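Local coordinates for D-alanyl-D-alanine carboxypeptidase (Penicillin binding protein) family protein (PDB 6OSU) that probably removes the C-terminal D-alanyl residue from peptidoglycan precursors, as a serine-type D-Ala-D-Ala carboxypeptidase of the peptidase S11 family, at residues T66-S71 with D275-G280; L181-Y186 with R299-V304; R114-G119 with T129-E134. One frame throughout, in Å; residues are numbered along the deposited sequence.

Interaction 1: T66-S71 with D275-G280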
loop_
_atom_site.group_PDB
_atom_site.type_symbol
_atom_site.label_atom_id
_atom_site.label_comp_id
_atom_site.label_asym_id
_atom_site.label_seq_id
_atom_site.Cartn_x
_atom_site.Cartn_y
_atom_site.Cartn_z
ATOM N N THR A 66 1.970 13.571 0.613
ATOM C CA THR A 66 0.716 14.298 0.782
ATOM C C THR A 66 -0.222 14.071 -0.398
ATOM O O THR A 66 -1.435 13.918 -0.215
ATOM C CB THR A 66 1.007 15.792 0.949
ATOM O OG1 THR A 66 1.904 16.008 2.053
ATOM C CG2 THR A 66 -0.276 16.575 1.171
ATOM N N LYS A 67 0.329 14.031 -1.617
ATOM C CA LYS A 67 -0.487 13.872 -2.817
ATOM C C LYS A 67 -1.269 12.566 -2.827
ATOM O O LYS A 67 -2.254 12.454 -3.566
ATOM C CB LYS A 67 0.389 13.951 -4.070
ATOM C CG LYS A 67 0.988 15.324 -4.345
ATOM C CD LYS A 67 1.646 15.358 -5.715
ATOM C CE LYS A 67 2.159 16.749 -6.065
ATOM N NZ LYS A 67 3.298 17.190 -5.200
ATOM N N ILE A 68 -0.857 11.575 -2.033
ATOM C CA ILE A 68 -1.626 10.336 -1.961
ATOM C C ILE A 68 -2.981 10.591 -1.323
ATOM O O ILE A 68 -4.007 10.072 -1.782
ATOM C CB ILE A 68 -0.844 9.254 -1.197
ATOM C CG1 ILE A 68 0.472 8.940 -1.907
ATOM C CG2 ILE A 68 -1.684 7.994 -1.056
ATOM C CD1 ILE A 68 1.346 7.977 -1.144
ATOM N N MET A 69 -3.009 11.393 -0.253
ATOM C CA MET A 69 -4.282 11.731 0.376
ATOM C C MET A 69 -5.153 12.551 -0.563
ATOM O O MET A 69 -6.366 12.324 -0.653
ATOM C CB MET A 69 -4.050 12.488 1.683
ATOM C CG MET A 69 -5.338 13.007 2.303
ATOM S SD MET A 69 -6.485 11.668 2.691
ATOM C CE MET A 69 -5.822 11.097 4.253
ATOM N N THR A 70 -4.554 13.511 -1.272
ATOM C CA THR A 70 -5.322 14.286 -2.241
ATOM C C THR A 70 -5.910 13.373 -3.307
ATOM O O THR A 70 -7.100 13.458 -3.629
ATOM C CB THR A 70 -4.443 15.367 -2.873
ATOM O OG1 THR A 70 -3.931 16.226 -1.845
ATOM C CG2 THR A 70 -5.248 16.202 -3.857
ATOM N N SER A 71 -5.091 12.468 -3.845
ATOM C CA SER A 71 -5.593 11.495 -4.809
ATOM C C SER A 71 -6.619 10.564 -4.174
ATOM O O SER A 71 -7.579 10.146 -4.831
ATOM C CB SER A 71 -4.430 10.693 -5.388
ATOM O OG SER A 71 -4.902 9.708 -6.288
ATOM N N ASP A 275 3.786 -2.109 -8.565
ATOM C CA ASP A 275 2.792 -1.299 -9.259
ATOM C C ASP A 275 2.507 0.023 -8.556
ATOM O O ASP A 275 1.552 0.713 -8.932
ATOM C CB ASP A 275 1.485 -2.079 -9.448
ATOM C CG ASP A 275 1.027 -2.778 -8.179
ATOM O OD1 ASP A 275 0.372 -3.836 -8.294
ATOM O OD2 ASP A 275 1.327 -2.284 -7.073
ATOM N N GLY A 276 3.306 0.399 -7.559
ATOM C CA GLY A 276 3.085 1.642 -6.840
ATOM C C GLY A 276 4.312 2.004 -6.034
ATOM O O GLY A 276 5.275 1.239 -5.952
ATOM N N MET A 277 4.265 3.188 -5.428
ATOM C CA MET A 277 3.093 4.057 -5.471
ATOM C C MET A 277 3.489 5.512 -5.746
ATOM O O MET A 277 3.121 6.074 -6.773
ATOM C CB MET A 277 2.311 3.959 -4.154
ATOM C CG MET A 277 0.977 4.691 -4.130
ATOM S SD MET A 277 -0.009 4.372 -2.635
ATOM C CE MET A 277 -1.607 5.006 -3.136
ATOM N N LYS A 278 4.252 6.115 -4.835
ATOM C CA LYS A 278 4.491 7.551 -4.877
ATOM C C LYS A 278 5.812 7.893 -4.202
ATOM O O LYS A 278 6.153 7.327 -3.159
ATOM C CB LYS A 278 3.357 8.314 -4.184
ATOM C CG LYS A 278 3.409 9.821 -4.359
ATOM C CD LYS A 278 3.043 10.202 -5.777
ATOM C CE LYS A 278 3.160 11.701 -6.004
ATOM N NZ LYS A 278 4.576 12.158 -6.049
ATOM N N THR A 279 6.535 8.841 -4.788
ATOM C CA THR A 279 7.773 9.365 -4.236
ATOM C C THR A 279 7.538 10.772 -3.707
ATOM O O THR A 279 6.498 11.386 -3.950
ATOM C CB THR A 279 8.888 9.380 -5.291
ATOM O OG1 THR A 279 8.457 10.139 -6.426
ATOM C CG2 THR A 279 9.223 7.972 -5.735
ATOM N N GLY A 280 8.530 11.272 -2.981
ATOM C CA GLY A 280 8.518 12.630 -2.475
ATOM C C GLY A 280 9.875 13.035 -1.939
ATOM O O GLY A 280 10.630 12.188 -1.450
#
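Ile68 and Lys278 lie side by side, pointing opposite ways, where the helix of 66-71 meets the edge strand of 275-280, and their aliphatic parts make the centre of the contact. CD1 of Ile68 lies 3.7 Å from CB of Lys278, and CG1 of the isoleucine sits against the same methylene and CG. The other branch of Ile68 serves a second partner: CG2, anti to the backbone N, reaches CE of Met277 at 3.6 Å. Met277 follows a cis peptide bond; its CG stands anti to its N (chi1 -173°) and the chain continues extended to CE, crossing the isoleucine at a slant.

The two lysines touch through carbon, CD of Lys67 to CE of Lys278 at 4.0 Å, while their amino groups stay 5.3 Å apart from NZ to NZ. Each has its own polar partners. Lys278 bends at chi2 and chi4, which folds NZ back to Thr279 O of its own strand at 2.9 Å, and it also bonds Ser124 OG. Lys67 NZ meets Ser64 OG, Asn126 OD1 and Asp165 O. This is consistent with the SxxK and KTG elements of a penicillin-binding protein, with Lys67 the predicted proton acceptor and Lys278 the predicted substrate-binding lysine.

Around this contact, helix 176-189 supplies Leu182 and Tyr186 against Ile68, and strand 288-295 pairs antiparallel with 274-282, the ladder broken by classic bulges opposite Ser292 and Val290.

Interaction 2: L181-Y186 with R299-V304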
loop_
_atom_site.group_PDB
_atom_site.type_symbol
_atom_site.label_atom_id
_atom_site.label_comp_id
_atom_site.label_asym_id
_atom_site.label_seq_id
_atom_site.Cartn_x
_atom_site.Cartn_y
_atom_site.Cartn_z
ATOM N N LEU A 181 -1.098 2.732 6.325
ATOM C CA LEU A 181 -2.541 2.619 6.511
ATOM C C LEU A 181 -3.288 3.286 5.363
ATOM O O LEU A 181 -4.250 2.724 4.825
ATOM C CB LEU A 181 -2.944 3.230 7.853
ATOM C CG LEU A 181 -2.531 2.448 9.106
ATOM C CD1 LEU A 181 -2.706 3.290 10.360
ATOM C CD2 LEU A 181 -3.330 1.157 9.222
ATOM N N LEU A 182 -2.846 4.481 4.963
ATOM C CA LEU A 182 -3.475 5.173 3.844
ATOM C C LEU A 182 -3.374 4.350 2.566
ATOM O O LEU A 182 -4.365 4.171 1.846
ATOM C CB LEU A 182 -2.833 6.548 3.655
ATOM C CG LEU A 182 -3.295 7.344 2.432
ATOM C CD1 LEU A 182 -4.796 7.547 2.481
ATOM C CD2 LEU A 182 -2.569 8.682 2.364
ATOM N N ALA A 183 -2.179 3.827 2.274
ATOM C CA ALA A 183 -1.991 3.050 1.052
ATOM C C ALA A 183 -2.888 1.819 1.038
ATOM O O ALA A 183 -3.545 1.532 0.034
ATOM C CB ALA A 183 -0.524 2.651 0.904
ATOM N N ARG A 184 -2.932 1.080 2.150
ATOM C CA ARG A 184 -3.775 -0.114 2.216
ATOM C C ARG A 184 -5.239 0.226 1.962
ATOM O O ARG A 184 -5.930 -0.484 1.221
ATOM C CB ARG A 184 -3.613 -0.802 3.570
ATOM C CG ARG A 184 -4.375 -2.110 3.694
ATOM C CD ARG A 184 -4.126 -2.773 5.045
ATOM N NE ARG A 184 -4.736 -4.098 5.127
ATOM C CZ ARG A 184 -5.710 -4.427 5.969
ATOM N NH1 ARG A 184 -6.189 -3.530 6.822
ATOM N NH2 ARG A 184 -6.200 -5.661 5.966
ATOM N N SER A 185 -5.730 1.310 2.568
ATOM C CA SER A 185 -7.099 1.742 2.305
ATOM C C SER A 185 -7.294 2.094 0.832
ATOM O O SER A 185 -8.340 1.790 0.242
ATOM C CB SER A 185 -7.442 2.934 3.197
ATOM O OG SER A 185 -8.769 3.371 2.976
ATOM N N TYR A 186 -6.292 2.729 0.222
ATOM C CA TYR A 186 -6.380 3.119 -1.182
ATOM C C TYR A 186 -6.509 1.897 -2.086
ATOM O O TYR A 186 -7.383 1.849 -2.961
ATOM C CB TYR A 186 -5.148 3.949 -1.549
ATOM C CG TYR A 186 -5.310 4.874 -2.731
ATOM C CD1 TYR A 186 -4.924 6.205 -2.643
ATOM C CD2 TYR A 186 -5.812 4.418 -3.939
ATOM C CE1 TYR A 186 -5.052 7.057 -3.718
ATOM C CE2 TYR A 186 -5.946 5.263 -5.020
ATOM C CZ TYR A 186 -5.564 6.581 -4.903
ATOM O OH TYR A 186 -5.694 7.430 -5.976
ATOM N N ARG A 299 0.629 -9.393 -1.793
ATOM C CA ARG A 299 0.986 -7.994 -1.975
ATOM C C ARG A 299 1.486 -7.407 -0.663
ATOM O O ARG A 299 0.877 -7.606 0.394
ATOM C CB ARG A 299 -0.202 -7.167 -2.476
ATOM C CG ARG A 299 0.037 -5.667 -2.390
ATOM C CD ARG A 299 -1.193 -4.855 -2.738
ATOM N NE ARG A 299 -1.616 -5.068 -4.116
ATOM C CZ ARG A 299 -1.035 -4.507 -5.172
ATOM N NH1 ARG A 299 0.002 -3.693 -5.014
ATOM N NH2 ARG A 299 -1.492 -4.762 -6.389
ATOM N N PHE A 300 2.592 -6.675 -0.739
ATOM C CA PHE A 300 3.145 -5.981 0.411
ATOM C C PHE A 300 3.207 -4.487 0.139
ATOM O O PHE A 300 3.352 -4.049 -1.006
ATOM C CB PHE A 300 4.541 -6.506 0.767
ATOM C CG PHE A 300 4.517 -7.778 1.562
ATOM C CD1 PHE A 300 4.304 -7.747 2.931
ATOM C CD2 PHE A 300 4.696 -9.004 0.941
ATOM C CE1 PHE A 300 4.277 -8.916 3.669
ATOM C CE2 PHE A 300 4.671 -10.177 1.671
ATOM C CZ PHE A 300 4.461 -10.136 3.038
ATOM N N ILE A 301 3.091 -3.708 1.208
ATOM C CA ILE A 301 3.195 -2.257 1.154
ATOM C C ILE A 301 4.396 -1.840 1.990
ATOM O O ILE A 301 4.533 -2.262 3.145
ATOM C CB ILE A 301 1.903 -1.590 1.655
ATOM C CG1 ILE A 301 0.756 -1.890 0.688
ATOM C CG2 ILE A 301 2.101 -0.091 1.835
ATOM C CD1 ILE A 301 -0.619 -1.644 1.275
ATOM N N SER A 302 5.273 -1.035 1.403
ATOM C CA SER A 302 6.457 -0.538 2.083
ATOM C C SER A 302 6.478 0.979 2.018
ATOM O O SER A 302 6.168 1.570 0.979
ATOM C CB SER A 302 7.740 -1.094 1.466
ATOM O OG SER A 302 8.111 -2.318 2.073
ATOM N N VAL A 303 6.835 1.596 3.139
ATOM C CA VAL A 303 7.079 3.028 3.225
ATOM C C VAL A 303 8.485 3.225 3.767
ATOM O O VAL A 303 8.844 2.638 4.793
ATOM C CB VAL A 303 6.048 3.733 4.123
ATOM C CG1 VAL A 303 6.338 5.219 4.177
ATOM C CG2 VAL A 303 4.638 3.475 3.618
ATOM N N VAL A 304 9.284 4.027 3.067
ATOM C CA VAL A 304 10.623 4.397 3.505
ATOM C C VAL A 304 10.688 5.917 3.549
ATOM O O VAL A 304 10.288 6.584 2.588
ATOM C CB VAL A 304 11.712 3.824 2.578
ATOM C CG1 VAL A 304 13.059 4.400 2.931
ATOM C CG2 VAL A 304 11.759 2.311 2.678
#
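The helix of 181-186 passes over the strand of 299-304 with Arg184 and Ile301 as the nearest residues, their CA atoms 7.4 Å apart. This is helix-on-sheet packing in the penicillin-binding fold of the beta-lactamase clan: strand 298-307 is the middle strand of the five-stranded antiparallel sheet, and helix 176-189 lies against one of its faces.

One strand residue does nearly all the touching. Ile301 points toward the helix and divides its two branches between consecutive helix residues. With CG1 beside the backbone N (chi1 -67°) and the chain extended beyond it, CD1 is carried out to the helix backbone, where it meets CA of Arg184 at 3.6 Å and lies almost as near to that residue's N. The shorter branch, CG2, faces CB of Ala183 at 3.9 Å. No hydrogen bond crosses the contact, which is van der Waals throughout.

Arg184 contributes its root alone. Its chain runs extended from CG to NE and leads away from Ile301, passing Met43 of strand 39-44; the guanidinium group bonds the backbone carbonyls of Tyr45 and Arg46, just beyond that strand. On the other face of the sheet, Phe300 and Ser302 pack on helix 310-327, so the strand is sandwiched between helices. Beside Ile301, Ser292 and Met43 belong to the two flanking strands. CB of Arg184 itself stands 3.9 Å from CD1 of Ile301.

Interaction 3: R114-G119 with T129-E134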
loop_
_atom_site.group_PDB
_atom_site.type_symbol
_atom_site.label_atom_id
_atom_site.label_comp_id
_atom_site.label_asym_id
_atom_site.label_seq_id
_atom_site.Cartn_x
_atom_site.Cartn_y
_atom_site.Cartn_z
ATOM N N ARG A 114 -9.163 12.538 -15.258
ATOM C CA ARG A 114 -8.214 11.482 -15.589
ATOM C C ARG A 114 -6.835 12.056 -15.894
ATOM O O ARG A 114 -5.821 11.543 -15.406
ATOM C CB ARG A 114 -8.737 10.652 -16.764
ATOM C CG ARG A 114 -8.178 9.232 -16.799
ATOM C CD ARG A 114 -8.814 8.360 -17.882
ATOM N NE ARG A 114 -9.946 7.563 -17.397
ATOM C CZ ARG A 114 -9.837 6.485 -16.619
ATOM N NH1 ARG A 114 -8.643 6.070 -16.208
ATOM N NH2 ARG A 114 -10.925 5.823 -16.241
ATOM N N ASN A 115 -6.779 13.142 -16.671
ATOM C CA ASN A 115 -5.492 13.763 -16.973
ATOM C C ASN A 115 -4.869 14.396 -15.732
ATOM O O ASN A 115 -3.665 14.244 -15.491
ATOM C CB ASN A 115 -5.649 14.800 -18.081
ATOM C CG ASN A 115 -5.854 14.168 -19.443
ATOM O OD1 ASN A 115 -5.388 13.059 -19.702
ATOM N ND2 ASN A 115 -6.546 14.878 -20.328
ATOM N N LEU A 116 -5.670 15.115 -14.936
ATOM C CA LEU A 116 -5.138 15.771 -13.742
ATOM C C LEU A 116 -4.649 14.754 -12.720
ATOM O O LEU A 116 -3.604 14.953 -12.091
ATOM C CB LEU A 116 -6.195 16.682 -13.117
ATOM C CG LEU A 116 -6.535 17.976 -13.853
ATOM C CD1 LEU A 116 -7.629 18.729 -13.115
ATOM C CD2 LEU A 116 -5.297 18.843 -14.005
ATOM N N VAL A 117 -5.394 13.662 -12.532
ATOM C CA VAL A 117 -4.969 12.636 -11.586
ATOM C C VAL A 117 -3.698 11.956 -12.077
ATOM O O VAL A 117 -2.799 11.644 -11.287
ATOM C CB VAL A 117 -6.103 11.623 -11.347
ATOM C CG1 VAL A 117 -5.606 10.440 -10.534
ATOM C CG2 VAL A 117 -7.262 12.295 -10.639
ATOM N N THR A 118 -3.599 11.721 -13.388
ATOM C CA THR A 118 -2.374 11.156 -13.944
ATOM C C THR A 118 -1.192 12.088 -13.707
ATOM O O THR A 118 -0.105 11.643 -13.316
ATOM C CB THR A 118 -2.551 10.875 -15.439
ATOM O OG1 THR A 118 -3.746 10.113 -15.644
ATOM C CG2 THR A 118 -1.368 10.083 -15.974
ATOM N N GLY A 119 -1.386 13.390 -13.927
ATOM C CA GLY A 119 -0.325 14.339 -13.642
ATOM C C GLY A 119 0.079 14.326 -12.181
ATOM O O GLY A 119 1.267 14.368 -11.854
ATOM N N THR A 129 -2.472 18.999 -8.813
ATOM C CA THR A 129 -2.977 18.785 -7.461
ATOM C C THR A 129 -3.797 19.978 -6.987
ATOM O O THR A 129 -4.883 19.816 -6.419
ATOM C CB THR A 129 -1.812 18.526 -6.504
ATOM O OG1 THR A 129 -0.998 17.469 -7.025
ATOM C CG2 THR A 129 -2.328 18.127 -5.128
ATOM N N ILE A 130 -3.291 21.191 -7.218
ATOM C CA ILE A 130 -3.995 22.389 -6.775
ATOM C C ILE A 130 -5.300 22.560 -7.544
ATOM O O ILE A 130 -6.310 23.008 -6.986
ATOM C CB ILE A 130 -3.078 23.620 -6.913
ATOM C CG1 ILE A 130 -1.920 23.529 -5.917
ATOM C CG2 ILE A 130 -3.857 24.914 -6.718
ATOM C CD1 ILE A 130 -2.357 23.145 -4.516
ATOM N N ALA A 131 -5.305 22.198 -8.831
ATOM C CA ALA A 131 -6.517 22.348 -9.633
ATOM C C ALA A 131 -7.614 21.403 -9.163
ATOM O O ALA A 131 -8.793 21.773 -9.149
ATOM C CB ALA A 131 -6.205 22.120 -11.112
ATOM N N LEU A 132 -7.249 20.177 -8.776
ATOM C CA LEU A 132 -8.240 19.255 -8.228
ATOM C C LEU A 132 -8.727 19.719 -6.861
ATOM O O LEU A 132 -9.921 19.615 -6.553
ATOM C CB LEU A 132 -7.655 17.845 -8.130
ATOM C CG LEU A 132 -7.475 17.084 -9.442
ATOM C CD1 LEU A 132 -6.572 15.875 -9.238
ATOM C CD2 LEU A 132 -8.823 16.664 -10.000
ATOM N N ALA A 133 -7.818 20.241 -6.034
ATOM C CA ALA A 133 -8.185 20.653 -4.684
ATOM C C ALA A 133 -9.140 21.839 -4.708
ATOM O O ALA A 133 -10.146 21.850 -3.989
ATOM C CB ALA A 133 -6.928 20.985 -3.880
ATOM N N GLU A 134 -8.838 22.851 -5.527
ATOM C CA GLU A 134 -9.718 24.011 -5.628
ATOM C C GLU A 134 -11.122 23.620 -6.073
ATOM O O GLU A 134 -12.104 24.235 -5.641
ATOM C CB GLU A 134 -9.133 25.038 -6.597
ATOM C CG GLU A 134 -7.870 25.733 -6.108
ATOM C CD GLU A 134 -7.387 26.806 -7.072
ATOM O OE1 GLU A 134 -7.407 26.566 -8.300
ATOM O OE2 GLU A 134 -6.999 27.896 -6.599
#
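Leu116 and Leu132 interlock between two helices, their side chains running antiparallel alongside one another. CB of Leu116 rests 3.9 Å from CG of Leu132, and CD1 of Leu116 is equally near to CD2 of Leu132, so each leucine lies along the length of the other. Both place CG beside the backbone N (chi1 -72° and -73°), which sends the two branched ends across the interface. Two smaller contacts flank the pair: CD1 of Leu116 approaches CB of Ala131 at 4.2 Å, and CG2 of Val117 comes 3.9 Å from CD1 of Leu132, which it meets at about a right angle. Although the CB of Val117 is directed away from the other helix, this one methyl still makes the contact.

The backbones behind these side chains are regular helix. The axes of these short segments approach to 9.5 Å and cross at -130°, the CA atoms of Leu116 and Leu132 being the nearest pair, 7.2 Å apart.

Further out, Val74 of helix 66-79 touches both Val117 and Leu132, while Ala95 of helix 93-96 touches Ala131. Met120, one turn along helix 113-123, packs on Leu132 and Thr129. The short connection between the two helices carries Ser124, a predicted active-site residue, and Asn126 opens the second helix. The pair is thus a helical hairpin in the all-helical part of the penicillin-binding fold, whose turn carries a Ser-Gly-Asn sequence consistent with the SxN motif of these enzymes.

The predicted active site lies at interaction 1, whose lysines Lys67 and Lys278 face Ser64 and Ser124 respectively, each pair of side chains about 3 Å apart. Interaction 2 adjoins it, the centres 10 Å apart: a salt bridge from Asp275 OD1 to Arg299 NH2 (2.8 Å) ties two strands of one sheet, and Ile68 CG2 packs on Leu182 CD2 at 3.6 Å. Interaction 3 approaches from another side, with Thr70 CG2 against Thr129 CG2 at 3.7 Å; its helices flank the turn bearing Ser124. Interactions 2 and 3 do not touch. Helix 66-79 packs against elements of both and so joins the sheet-bound contacts to the helical region.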